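Long-range contacts in uncharacterized protein (Legionella longbeachae NSW150, PDB 4JZA), which probably removes the 3-phosphate from phosphatidylinositol 3-phosphate, acting as a bacterial phosphoinositide phosphatase on lipids of the infected host cell: residues Q415-S419 and R556-E560; P467-A471 and E623-P627; G526-F530 and W577-D581; A566-Y570 and R591-V596. All coordinates share one frame; numbering follows the deposited sequence.

Interaction 1: residues Q415-S419 and R556-E560; sequences QTLIS and RKAIE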
loop_
_atom_site.group_PDB
_atom_site.type_symbol
_atom_site.label_atom_id
_atom_site.label_comp_id
_atom_site.label_asym_id
_atom_site.label_seq_id
_atom_site.Cartn_x
_atom_site.Cartn_y
_atom_site.Cartn_z
ATOM N N GLN A 415 -5.339 23.085 1.993
ATOM C CA GLN A 415 -3.922 23.367 1.901
ATOM C C GLN A 415 -3.152 22.112 1.538
ATOM O O GLN A 415 -3.101 21.172 2.308
ATOM C CB GLN A 415 -3.418 23.920 3.224
ATOM C CG GLN A 415 -2.074 24.605 3.138
ATOM C CD GLN A 415 -1.479 24.857 4.495
ATOM O OE1 GLN A 415 -1.314 23.940 5.288
ATOM N NE2 GLN A 415 -1.152 26.103 4.771
ATOM N N THR A 416 -2.559 22.102 0.355
ATOM C CA THR A 416 -1.835 20.934 -0.098
ATOM C C THR A 416 -0.345 21.191 -0.134
ATOM O O THR A 416 0.109 22.234 -0.578
ATOM C CB THR A 416 -2.291 20.482 -1.491
ATOM O OG1 THR A 416 -1.960 21.483 -2.451
ATOM C CG2 THR A 416 -3.775 20.246 -1.509
ATOM N N LEU A 417 0.412 20.215 0.337
ATOM C CA LEU A 417 1.854 20.304 0.334
ATOM C C LEU A 417 2.432 19.314 -0.657
ATOM O O LEU A 417 2.987 18.306 -0.271
ATOM C CB LEU A 417 2.390 20.031 1.734
ATOM C CG LEU A 417 1.817 20.963 2.798
ATOM C CD1 LEU A 417 2.241 20.559 4.194
ATOM C CD2 LEU A 417 2.193 22.405 2.512
ATOM N N ILE A 418 2.286 19.607 -1.941
ATOM C CA ILE A 418 2.797 18.731 -2.979
ATOM C C ILE A 418 3.546 19.514 -4.044
ATOM O O ILE A 418 3.425 20.722 -4.129
ATOM C CB ILE A 418 1.681 17.885 -3.616
ATOM C CG1 ILE A 418 0.847 18.717 -4.579
ATOM C CG2 ILE A 418 0.803 17.272 -2.546
ATOM C CD1 ILE A 418 -0.312 17.954 -5.162
ATOM N N SER A 419 4.332 18.811 -4.847
ATOM C CA SER A 419 5.204 19.455 -5.814
ATOM C C SER A 419 5.060 18.915 -7.223
ATOM O O SER A 419 5.791 18.025 -7.631
ATOM C CB SER A 419 6.652 19.324 -5.366
ATOM O OG SER A 419 6.779 19.673 -4.010
ATOM N N ARG A 556 4.989 15.651 4.834
ATOM C CA ARG A 556 5.079 17.093 4.834
ATOM C C ARG A 556 4.019 17.658 5.759
ATOM O O ARG A 556 4.246 18.632 6.457
ATOM C CB ARG A 556 4.948 17.644 3.425
ATOM C CG ARG A 556 6.266 17.651 2.684
ATOM C CD ARG A 556 6.178 18.394 1.371
ATOM N NE ARG A 556 6.121 19.829 1.575
ATOM C CZ ARG A 556 5.976 20.713 0.603
ATOM N NH1 ARG A 556 5.879 20.310 -0.644
ATOM N NH2 ARG A 556 5.929 21.995 0.881
ATOM N N LYS A 557 2.859 17.025 5.752
ATOM C CA LYS A 557 1.752 17.420 6.594
ATOM C C LYS A 557 2.092 17.292 8.071
ATOM O O LYS A 557 1.697 18.119 8.872
ATOM C CB LYS A 557 0.529 16.576 6.267
ATOM C CG LYS A 557 -0.729 17.006 6.990
ATOM C CD LYS A 557 -1.088 18.433 6.647
ATOM C CE LYS A 557 -2.241 18.911 7.499
ATOM N NZ LYS A 557 -2.445 20.371 7.346
ATOM N N ALA A 558 2.806 16.239 8.427
ATOM C CA ALA A 558 3.241 16.051 9.797
ATOM C C ALA A 558 4.177 17.168 10.211
ATOM O O ALA A 558 4.138 17.631 11.331
ATOM C CB ALA A 558 3.922 14.710 9.959
ATOM N N ILE A 559 5.045 17.573 9.299
ATOM C CA ILE A 559 5.963 18.668 9.554
ATOM C C ILE A 559 5.248 20.002 9.770
ATOM O O ILE A 559 5.642 20.781 10.623
ATOM C CB ILE A 559 7.048 18.743 8.464
ATOM C CG1 ILE A 559 8.032 17.598 8.645
ATOM C CG2 ILE A 559 7.810 20.051 8.518
ATOM C CD1 ILE A 559 8.769 17.233 7.385
ATOM N N GLU A 560 4.205 20.261 8.994
ATOM C CA GLU A 560 3.428 21.474 9.161
ATOM C C GLU A 560 2.762 21.507 10.519
ATOM O O GLU A 560 2.725 22.534 11.176
ATOM C CB GLU A 560 2.352 21.573 8.088
ATOM C CG GLU A 560 1.462 22.798 8.230
ATOM C CD GLU A 560 0.165 22.529 8.972
ATOM O OE1 GLU A 560 -0.509 21.539 8.661
ATOM O OE2 GLU A 560 -0.195 23.319 9.860
HETATM O O HOH W 1 6.468 17.973 -2.130
#

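Interaction 2: residues P467-A471 and E623-P627; sequences PYNMA and EWYLP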
loop_
_atom_site.group_PDB
_atom_site.type_symbol
_atom_site.label_atom_id
_atom_site.label_comp_id
_atom_site.label_asym_id
_atom_site.label_seq_id
_atom_site.Cartn_x
_atom_site.Cartn_y
_atom_site.Cartn_z
ATOM N N PRO A 467 4.735 24.012 -2.986
ATOM C CA PRO A 467 5.687 23.087 -3.517
ATOM C C PRO A 467 6.972 23.379 -2.830
ATOM O O PRO A 467 7.148 24.472 -2.342
ATOM C CB PRO A 467 5.731 23.450 -5.003
ATOM C CG PRO A 467 5.315 24.871 -5.076
ATOM C CD PRO A 467 4.360 25.058 -3.950
ATOM N N TYR A 468 7.836 22.387 -2.747
ATOM C CA TYR A 468 9.208 22.579 -2.263
ATOM C C TYR A 468 10.027 21.371 -2.794
ATOM O O TYR A 468 10.087 20.304 -2.180
ATOM C CB TYR A 468 9.301 22.754 -0.730
ATOM C CG TYR A 468 10.708 23.073 -0.301
ATOM C CD1 TYR A 468 11.350 24.190 -0.803
ATOM C CD2 TYR A 468 11.420 22.248 0.561
ATOM C CE1 TYR A 468 12.653 24.493 -0.464
ATOM C CE2 TYR A 468 12.735 22.542 0.916
ATOM C CZ TYR A 468 13.338 23.666 0.393
ATOM O OH TYR A 468 14.612 24.021 0.689
ATOM N N ASN A 469 10.615 21.555 -3.970
ATOM C CA ASN A 469 11.236 20.470 -4.703
ATOM C C ASN A 469 12.458 20.954 -5.533
ATOM O O ASN A 469 12.575 22.141 -5.874
ATOM C CB ASN A 469 10.175 19.819 -5.587
ATOM C CG ASN A 469 10.637 18.492 -6.163
ATOM O OD1 ASN A 469 11.362 17.709 -5.502
ATOM N ND2 ASN A 469 10.267 18.245 -7.439
HETATM N N MSE A 470 13.381 20.038 -5.815
HETATM C CA MSE A 470 14.592 20.341 -6.568
HETATM C C MSE A 470 14.629 19.488 -7.797
HETATM O O MSE A 470 14.505 18.266 -7.704
HETATM C CB MSE A 470 15.788 19.992 -5.682
HETATM C CG MSE A 470 17.138 20.299 -6.329
HETATM SE SE MSE A 470 17.348 22.240 -6.646
HETATM C CE MSE A 470 18.313 22.638 -4.962
ATOM N N ALA A 471 14.781 20.112 -8.962
ATOM C CA ALA A 471 15.106 19.372 -10.193
ATOM C C ALA A 471 16.241 19.852 -11.090
ATOM O O ALA A 471 17.353 19.353 -11.011
ATOM C CB ALA A 471 13.886 19.276 -11.099
ATOM N N GLU A 623 15.558 16.182 6.469
ATOM C CA GLU A 623 16.649 17.117 6.193
ATOM C C GLU A 623 16.369 17.943 4.930
ATOM O O GLU A 623 16.969 18.996 4.733
ATOM C CB GLU A 623 18.010 16.402 6.091
ATOM C CG GLU A 623 18.639 16.080 7.442
ATOM C CD GLU A 623 19.806 15.086 7.391
ATOM O OE1 GLU A 623 19.873 14.278 6.456
ATOM O OE2 GLU A 623 20.650 15.073 8.316
ATOM N N TRP A 624 15.436 17.527 4.089
ATOM C CA TRP A 624 15.073 18.399 2.991
ATOM C C TRP A 624 14.075 19.457 3.413
ATOM O O TRP A 624 14.201 20.582 2.992
ATOM C CB TRP A 624 14.498 17.627 1.824
ATOM C CG TRP A 624 14.042 18.499 0.747
ATOM C CD1 TRP A 624 12.796 18.586 0.252
ATOM C CD2 TRP A 624 14.833 19.429 0.013
ATOM N NE1 TRP A 624 12.743 19.517 -0.758
ATOM C CE2 TRP A 624 13.989 20.040 -0.926
ATOM C CE3 TRP A 624 16.185 19.791 0.048
ATOM C CZ2 TRP A 624 14.430 21.002 -1.797
ATOM C CZ3 TRP A 624 16.625 20.735 -0.812
ATOM C CH2 TRP A 624 15.748 21.356 -1.719
ATOM N N TYR A 625 13.089 19.070 4.228
ATOM C CA TYR A 625 11.917 19.915 4.577
ATOM C C TYR A 625 12.158 20.829 5.796
ATOM O O TYR A 625 11.430 21.854 5.999
ATOM C CB TYR A 625 10.679 19.029 4.833
ATOM C CG TYR A 625 10.229 18.307 3.609
ATOM C CD1 TYR A 625 9.824 19.016 2.490
ATOM C CD2 TYR A 625 10.237 16.902 3.524
ATOM C CE1 TYR A 625 9.444 18.377 1.325
ATOM C CE2 TYR A 625 9.822 16.238 2.361
ATOM C CZ TYR A 625 9.434 16.995 1.246
ATOM O OH TYR A 625 9.015 16.437 0.039
ATOM N N LEU A 626 13.135 20.442 6.629
ATOM C CA LEU A 626 13.428 21.181 7.847
ATOM C C LEU A 626 14.492 22.157 7.515
ATOM O O LEU A 626 15.354 21.878 6.721
ATOM C CB LEU A 626 13.930 20.263 8.962
ATOM C CG LEU A 626 12.944 19.297 9.641
ATOM C CD1 LEU A 626 13.662 18.347 10.593
ATOM C CD2 LEU A 626 11.887 20.074 10.402
ATOM N N PRO A 627 14.452 23.312 8.126
ATOM C CA PRO A 627 15.523 24.301 8.122
ATOM C C PRO A 627 16.803 23.789 8.787
ATOM O O PRO A 627 16.738 22.975 9.697
ATOM C CB PRO A 627 14.929 25.424 8.969
ATOM C CG PRO A 627 13.441 25.323 8.765
ATOM C CD PRO A 627 13.176 23.860 8.627
HETATM O O HOH W 2 16.054 22.409 2.057
#

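Interaction 3: residues G526-F530 and W577-D581; sequences GRELF and WPVFD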
loop_
_atom_site.group_PDB
_atom_site.type_symbol
_atom_site.label_atom_id
_atom_site.label_comp_id
_atom_site.label_asym_id
_atom_site.label_seq_id
_atom_site.Cartn_x
_atom_site.Cartn_y
_atom_site.Cartn_z
ATOM N N GLY A 526 12.352 26.933 5.485
ATOM C CA GLY A 526 11.673 27.623 6.560
ATOM C C GLY A 526 10.606 28.565 6.076
ATOM O O GLY A 526 9.545 28.729 6.724
ATOM N N ARG A 527 10.869 29.186 4.940
ATOM C CA ARG A 527 9.909 30.113 4.411
ATOM C C ARG A 527 8.623 29.346 4.162
ATOM O O ARG A 527 7.531 29.816 4.559
ATOM C CB ARG A 527 10.400 30.775 3.142
ATOM C CG ARG A 527 9.335 31.598 2.422
ATOM C CD ARG A 527 9.969 32.529 1.391
ATOM N NE ARG A 527 8.970 33.143 0.533
ATOM C CZ ARG A 527 8.392 32.562 -0.512
ATOM N NH1 ARG A 527 8.709 31.321 -0.871
ATOM N NH2 ARG A 527 7.475 33.234 -1.208
ATOM N N GLU A 528 8.745 28.158 3.548
ATOM C CA GLU A 528 7.582 27.310 3.296
ATOM C C GLU A 528 6.770 26.921 4.540
ATOM O O GLU A 528 5.554 26.843 4.479
ATOM C CB GLU A 528 7.995 26.036 2.566
ATOM C CG GLU A 528 8.522 26.293 1.177
ATOM C CD GLU A 528 7.547 26.978 0.238
ATOM O OE1 GLU A 528 6.362 26.733 0.281
ATOM O OE2 GLU A 528 7.955 27.749 -0.608
ATOM N N LEU A 529 7.444 26.622 5.631
ATOM C CA LEU A 529 6.780 26.159 6.795
ATOM C C LEU A 529 6.059 27.317 7.395
ATOM O O LEU A 529 4.947 27.144 7.926
ATOM C CB LEU A 529 7.779 25.587 7.786
ATOM C CG LEU A 529 8.488 24.310 7.333
ATOM C CD1 LEU A 529 9.494 23.937 8.395
ATOM C CD2 LEU A 529 7.530 23.162 7.137
ATOM N N PHE A 530 6.687 28.497 7.310
ATOM C CA PHE A 530 6.042 29.721 7.779
ATOM C C PHE A 530 4.856 30.126 6.919
ATOM O O PHE A 530 3.802 30.476 7.445
ATOM C CB PHE A 530 7.020 30.882 7.882
ATOM C CG PHE A 530 7.671 30.981 9.213
ATOM C CD1 PHE A 530 7.004 31.535 10.255
ATOM C CD2 PHE A 530 8.949 30.501 9.418
ATOM C CE1 PHE A 530 7.590 31.613 11.490
ATOM C CE2 PHE A 530 9.558 30.579 10.649
ATOM C CZ PHE A 530 8.875 31.148 11.691
ATOM N N TRP A 577 3.893 35.770 18.448
ATOM C CA TRP A 577 4.235 34.788 17.429
ATOM C C TRP A 577 5.714 34.867 17.196
ATOM O O TRP A 577 6.228 35.950 17.230
ATOM C CB TRP A 577 3.532 35.092 16.106
ATOM C CG TRP A 577 2.040 34.973 16.209
ATOM C CD1 TRP A 577 1.129 35.959 16.048
ATOM C CD2 TRP A 577 1.292 33.785 16.514
ATOM N NE1 TRP A 577 -0.142 35.466 16.237
ATOM C CE2 TRP A 577 -0.061 34.132 16.517
ATOM C CE3 TRP A 577 1.646 32.467 16.782
ATOM C CZ2 TRP A 577 -1.051 33.219 16.765
ATOM C CZ3 TRP A 577 0.663 31.558 17.020
ATOM C CH2 TRP A 577 -0.678 31.933 17.016
ATOM N N PRO A 578 6.400 33.725 16.947
ATOM C CA PRO A 578 7.762 33.791 16.446
ATOM C C PRO A 578 7.687 34.187 14.986
ATOM O O PRO A 578 6.626 34.077 14.388
ATOM C CB PRO A 578 8.242 32.358 16.590
ATOM C CG PRO A 578 7.035 31.532 16.334
ATOM C CD PRO A 578 5.889 32.328 16.912
ATOM N N VAL A 579 8.795 34.625 14.398
ATOM C CA VAL A 579 8.758 35.142 13.019
ATOM C C VAL A 579 9.865 34.603 12.171
ATOM O O VAL A 579 10.926 34.225 12.670
ATOM C CB VAL A 579 8.787 36.704 12.954
ATOM C CG1 VAL A 579 7.521 37.287 13.619
ATOM C CG2 VAL A 579 10.062 37.259 13.604
ATOM N N PHE A 580 9.579 34.524 10.874
ATOM C CA PHE A 580 10.549 34.031 9.930
ATOM C C PHE A 580 11.897 34.745 9.972
ATOM O O PHE A 580 12.942 34.110 9.933
ATOM C CB PHE A 580 9.992 34.136 8.515
ATOM C CG PHE A 580 10.931 33.609 7.454
ATOM C CD1 PHE A 580 11.550 32.349 7.602
ATOM C CD2 PHE A 580 11.223 34.384 6.326
ATOM C CE1 PHE A 580 12.413 31.890 6.646
ATOM C CE2 PHE A 580 12.076 33.922 5.362
ATOM C CZ PHE A 580 12.673 32.675 5.516
ATOM N N ASP A 581 11.850 36.061 10.023
ATOM C CA ASP A 581 13.002 36.892 9.820
ATOM C C ASP A 581 13.719 37.096 11.151
ATOM O O ASP A 581 13.463 38.045 11.861
ATOM C CB ASP A 581 12.537 38.215 9.216
ATOM C CG ASP A 581 13.664 39.231 9.050
ATOM O OD1 ASP A 581 14.767 38.884 8.587
ATOM O OD2 ASP A 581 13.411 40.403 9.393
#

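Interaction 4: residues A566-Y570 and R591-V596; sequences AMILY and RFVSLV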
loop_
_atom_site.group_PDB
_atom_site.type_symbol
_atom_site.label_atom_id
_atom_site.label_comp_id
_atom_site.label_asym_id
_atom_site.label_seq_id
_atom_site.Cartn_x
_atom_site.Cartn_y
_atom_site.Cartn_z
ATOM N N ALA A 566 4.289 24.337 17.176
ATOM C CA ALA A 566 5.361 25.055 17.827
ATOM C C ALA A 566 5.101 26.561 17.880
ATOM O O ALA A 566 5.495 27.214 18.835
ATOM C CB ALA A 566 6.675 24.795 17.117
HETATM N N MSE A 567 4.482 27.132 16.850
HETATM C CA MSE A 567 4.182 28.565 16.851
HETATM C C MSE A 567 3.158 28.863 17.931
HETATM O O MSE A 567 3.276 29.845 18.673
HETATM C CB MSE A 567 3.690 28.993 15.484
HETATM C CG MSE A 567 4.869 29.004 14.520
HETATM SE SE MSE A 567 4.289 29.683 12.768
HETATM C CE MSE A 567 4.024 31.558 13.323
ATOM N N ILE A 568 2.146 28.012 18.037
ATOM C CA ILE A 568 1.118 28.155 19.063
ATOM C C ILE A 568 1.776 28.030 20.451
ATOM O O ILE A 568 1.515 28.844 21.306
ATOM C CB ILE A 568 -0.043 27.147 18.826
ATOM C CG1 ILE A 568 -0.798 27.536 17.555
ATOM C CG2 ILE A 568 -1.030 27.079 19.990
ATOM C CD1 ILE A 568 -1.675 26.423 17.040
ATOM N N LEU A 569 2.651 27.054 20.670
ATOM C CA LEU A 569 3.311 26.949 21.961
ATOM C C LEU A 569 4.206 28.147 22.269
ATOM O O LEU A 569 4.311 28.578 23.426
ATOM C CB LEU A 569 4.139 25.668 22.055
ATOM C CG LEU A 569 3.241 24.436 22.020
ATOM C CD1 LEU A 569 4.081 23.187 21.989
ATOM C CD2 LEU A 569 2.262 24.390 23.194
ATOM N N TYR A 570 4.852 28.677 21.247
ATOM C CA TYR A 570 5.715 29.850 21.386
ATOM C C TYR A 570 4.875 31.087 21.828
ATOM O O TYR A 570 5.178 31.741 22.828
ATOM C CB TYR A 570 6.466 30.094 20.051
ATOM C CG TYR A 570 7.491 31.188 20.081
ATOM C CD1 TYR A 570 7.105 32.534 20.058
ATOM C CD2 TYR A 570 8.858 30.900 20.147
ATOM C CE1 TYR A 570 8.047 33.534 20.114
ATOM C CE2 TYR A 570 9.799 31.923 20.216
ATOM C CZ TYR A 570 9.383 33.227 20.203
ATOM O OH TYR A 570 10.286 34.241 20.240
ATOM N N ARG A 591 14.689 29.660 20.861
ATOM C CA ARG A 591 13.559 29.175 21.648
ATOM C C ARG A 591 12.454 28.506 20.875
ATOM O O ARG A 591 11.689 27.690 21.421
ATOM C CB ARG A 591 12.953 30.330 22.363
ATOM C CG ARG A 591 13.767 30.714 23.561
ATOM C CD ARG A 591 13.255 32.055 23.976
ATOM N NE ARG A 591 13.672 32.411 25.309
ATOM C CZ ARG A 591 13.372 33.573 25.861
ATOM N NH1 ARG A 591 12.660 34.480 25.179
ATOM N NH2 ARG A 591 13.787 33.827 27.091
ATOM N N PHE A 592 12.346 28.925 19.625
ATOM C CA PHE A 592 11.432 28.327 18.706
ATOM C C PHE A 592 11.996 26.969 18.276
ATOM O O PHE A 592 11.304 25.942 18.319
ATOM C CB PHE A 592 11.202 29.272 17.508
ATOM C CG PHE A 592 10.257 28.716 16.480
ATOM C CD1 PHE A 592 8.957 28.450 16.829
ATOM C CD2 PHE A 592 10.684 28.417 15.186
ATOM C CE1 PHE A 592 8.076 27.921 15.914
ATOM C CE2 PHE A 592 9.797 27.887 14.262
ATOM C CZ PHE A 592 8.483 27.650 14.626
ATOM N N VAL A 593 13.270 26.971 17.904
ATOM C CA VAL A 593 13.948 25.761 17.515
ATOM C C VAL A 593 13.823 24.719 18.612
ATOM O O VAL A 593 13.632 23.526 18.341
ATOM C CB VAL A 593 15.416 26.032 17.139
ATOM C CG1 VAL A 593 16.205 24.746 16.873
ATOM C CG2 VAL A 593 15.475 26.882 15.873
ATOM N N SER A 594 13.911 25.151 19.853
ATOM C CA SER A 594 13.780 24.202 20.947
ATOM C C SER A 594 12.400 23.511 20.976
ATOM O O SER A 594 12.300 22.293 21.188
ATOM C CB SER A 594 14.042 24.888 22.282
ATOM O OG SER A 594 14.350 23.904 23.255
ATOM N N LEU A 595 11.357 24.307 20.753
ATOM C CA LEU A 595 10.000 23.806 20.697
ATOM C C LEU A 595 9.824 22.881 19.519
ATOM O O LEU A 595 9.302 21.788 19.704
ATOM C CB LEU A 595 8.977 24.938 20.604
ATOM C CG LEU A 595 8.848 25.725 21.911
ATOM C CD1 LEU A 595 8.283 27.116 21.638
ATOM C CD2 LEU A 595 8.024 24.960 22.939
ATOM N N VAL A 596 10.272 23.286 18.330
ATOM C CA VAL A 596 10.173 22.393 17.184
ATOM C C VAL A 596 10.871 21.077 17.427
ATOM O O VAL A 596 10.298 19.989 17.185
ATOM C CB VAL A 596 10.776 22.958 15.910
ATOM C CG1 VAL A 596 10.713 21.907 14.817
ATOM C CG2 VAL A 596 9.953 24.141 15.455
#

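Interaction 1: residues Q415-S419 and R556-E560
L417 lies across R556 in a buried, largely apolar contact between the chain leaving strand 412-416 of the central mixed sheet and the first turn of helix 556-574. C550 and R556 have the CX5R spacing of the cysteine-phosphatase P-loop, which runs from the end of a strand into a helix, so R556 is probably the phosphate-binding arginine. L417 CB sits over one face of the R556 guanidinium, 3.7 Å above its plane and offset to the rim. The two methyls part: L417 CD1 goes to the first turn of the helix, 3.6 Å from R556 O and 4.0 Å from E560 CB, while CD2 stays by R556 NH2. R556 is bent at chi3 (74°), and this turn lays the guanidinium along L417 and brings NH1 toward S419. Further along the helix, K557 NZ and E560 OE1 form a 2.6 Å salt bridge beside Q415, whose amide oxygen accepts from Q536 of helix 524-542. No direct hydrogen bond joins the segments; a water in the guanidinium plane does so instead, accepting from R556 NH1 at 2.8 Å and lying 2.6 Å from S419 OG.

Interaction 2: residues P467-A471 and E623-P627
Y468 OH reaches across to W624 O through a single water, which lies 2.6 Å from Y468 OH and donates to W624 O. Water and carbonyl oxygen both lie near the plane of the tyrosine ring, at its edge. The same two residues are joined a second time, and directly: W624 NE1 gives its hydrogen to Y468 O at 3.1 Å, with an almost straight N-H...O angle of 174°. The oxygen lies in the indole plane, yet the donor stands well above the carbonyl plane and uses no lone-pair direction. Between these two links the Y468 ring and the five-membered ring of W624 are near parallel (14°) but slid apart, so that they barely overlap; Y468 CE2 lies 3.4 Å from W624 CE2, over the indole face near its rim. With CG anti to the backbone N (chi1 176°), the W624 side chain brings its pyrrole N-H to Y468 O. Y625 adds a third aromatic, its CD1 at the edge of the Y468 ring, 4.1 Å from Y468 CD2, while CB of the selenomethionine M470 touches W624 CH2. L474 packs on both Y468 and W624. The result is a small aromatic cluster, pinned by one indole bond and one water bridge, that joins the two-stranded antiparallel sheet 469-470/474-475 to the corner where helix 622-625 turns into helix 628-637.

Interaction 3: residues G526-F530 and W577-D581
G526 opens the contact with backbone alone: its carbonyl carbon lies 3.8 Å from F580 CE1, where the phenyl ring meets helix 524-542. At R527 the contact moves onto the ring itself. R527 CA stands over one face of F580, 4.1 Å from the ring centroid and 25° off the normal, a CH-pi contact, and R527 CB adds an apolar touch to F580 CZ. The rest of R527 is extended and leads elsewhere, its guanidinium donating to backbone oxygens of T477, V511 and L512, the last two at the end of helix 501-513. F530, one turn after G526, supplies the second ring. F580 CB sits over its face, 4.0 Å from the F530 centroid and 16° off the normal, and F580 N is on that face too, nearer the rim. P578 O meets the ring at its edge, 3.9 Å from F530 CE1. The F580 ring swings out trans to its amide nitrogen, past F530 and on to R527; the two phenyl planes are inclined at 56°, neither stacked nor edge-to-face, and touch at F530 CD2 and F580 CD1, 3.7 Å apart. H563 of helix 556-574 meets F530 edge-to-face. Since no hydrogen bond crosses between the segments, the loop joining helices 556-574 and 587-602 is held here by shape and dispersion, one phenyl with a face on R527 CA and the other with a face against the backbone N and CB of F580.

Interaction 4: residues A566-Y570 and R591-V596
F592 and A566 meet in a helix-helix packing interface between the consecutive helices 556-574 and 587-602 of a helix-loop-helix pair, whose segments 566-570 and 591-596 have axes approaching to 9.2 Å, with N-to-C directions at 127°, nearer antiparallel than parallel. F592 can be followed outward. Its CB lies 3.9 Å from Y570 CD2, and its CD1 is still near that carbon, which sits at the edge of the F592 ring. At CE1 the ring has crossed to the other helix: A566 CB lies 3.6 Å from F592 CE1, and CG of the selenomethionine M567 is almost as near to that atom. The tip, CZ, remains against M567 CG at 3.9 Å. A first torsion of 180°, which turns the ring directly away from the F592 amide nitrogen, gives it this reach. V596, one turn on in the same helix, lays CG2 over a face of the F592 ring and also touches A566 CB, so the small methyl of A566 lies between F592 CE1 and V596 CG2. L595 splits its two methyls: CD1 packs 3.8 Å from Y570 CB, and CD2 goes to L569 CB. The Y570 side chain stands at about a right angle to F592. P578, from the loop joining the helices, packs on both, and H563 meets F592 edge-to-face. No polar bond crosses between the segments, and the charged end of R591 pairs with E587 in its own helix; what R591 offers Y570 is its CB, 4.1 Å from Y570 CE2.

Overall arrangement
The four contacts spread outward from the central mixed sheet. Interactions 1 and 2, centres 11 Å apart, meet around R556, which touches both Y468 and Y625, while S419 OG probably bonds Y468 N. Interactions 3 and 4, also 11 Å apart, touch through the loop 577-581. I559 against L529 links interaction 1 to interaction 3. Helix 556-574 serves both interactions 1 and 4, whose centres are 19 Å apart. Along the chain the first segments of interactions 1, 2 and 3 all precede 556-560; interaction 4 follows it and closes before 623-627. The helix thus runs from the likely phosphate-binding loop at its start to apolar packing farther along.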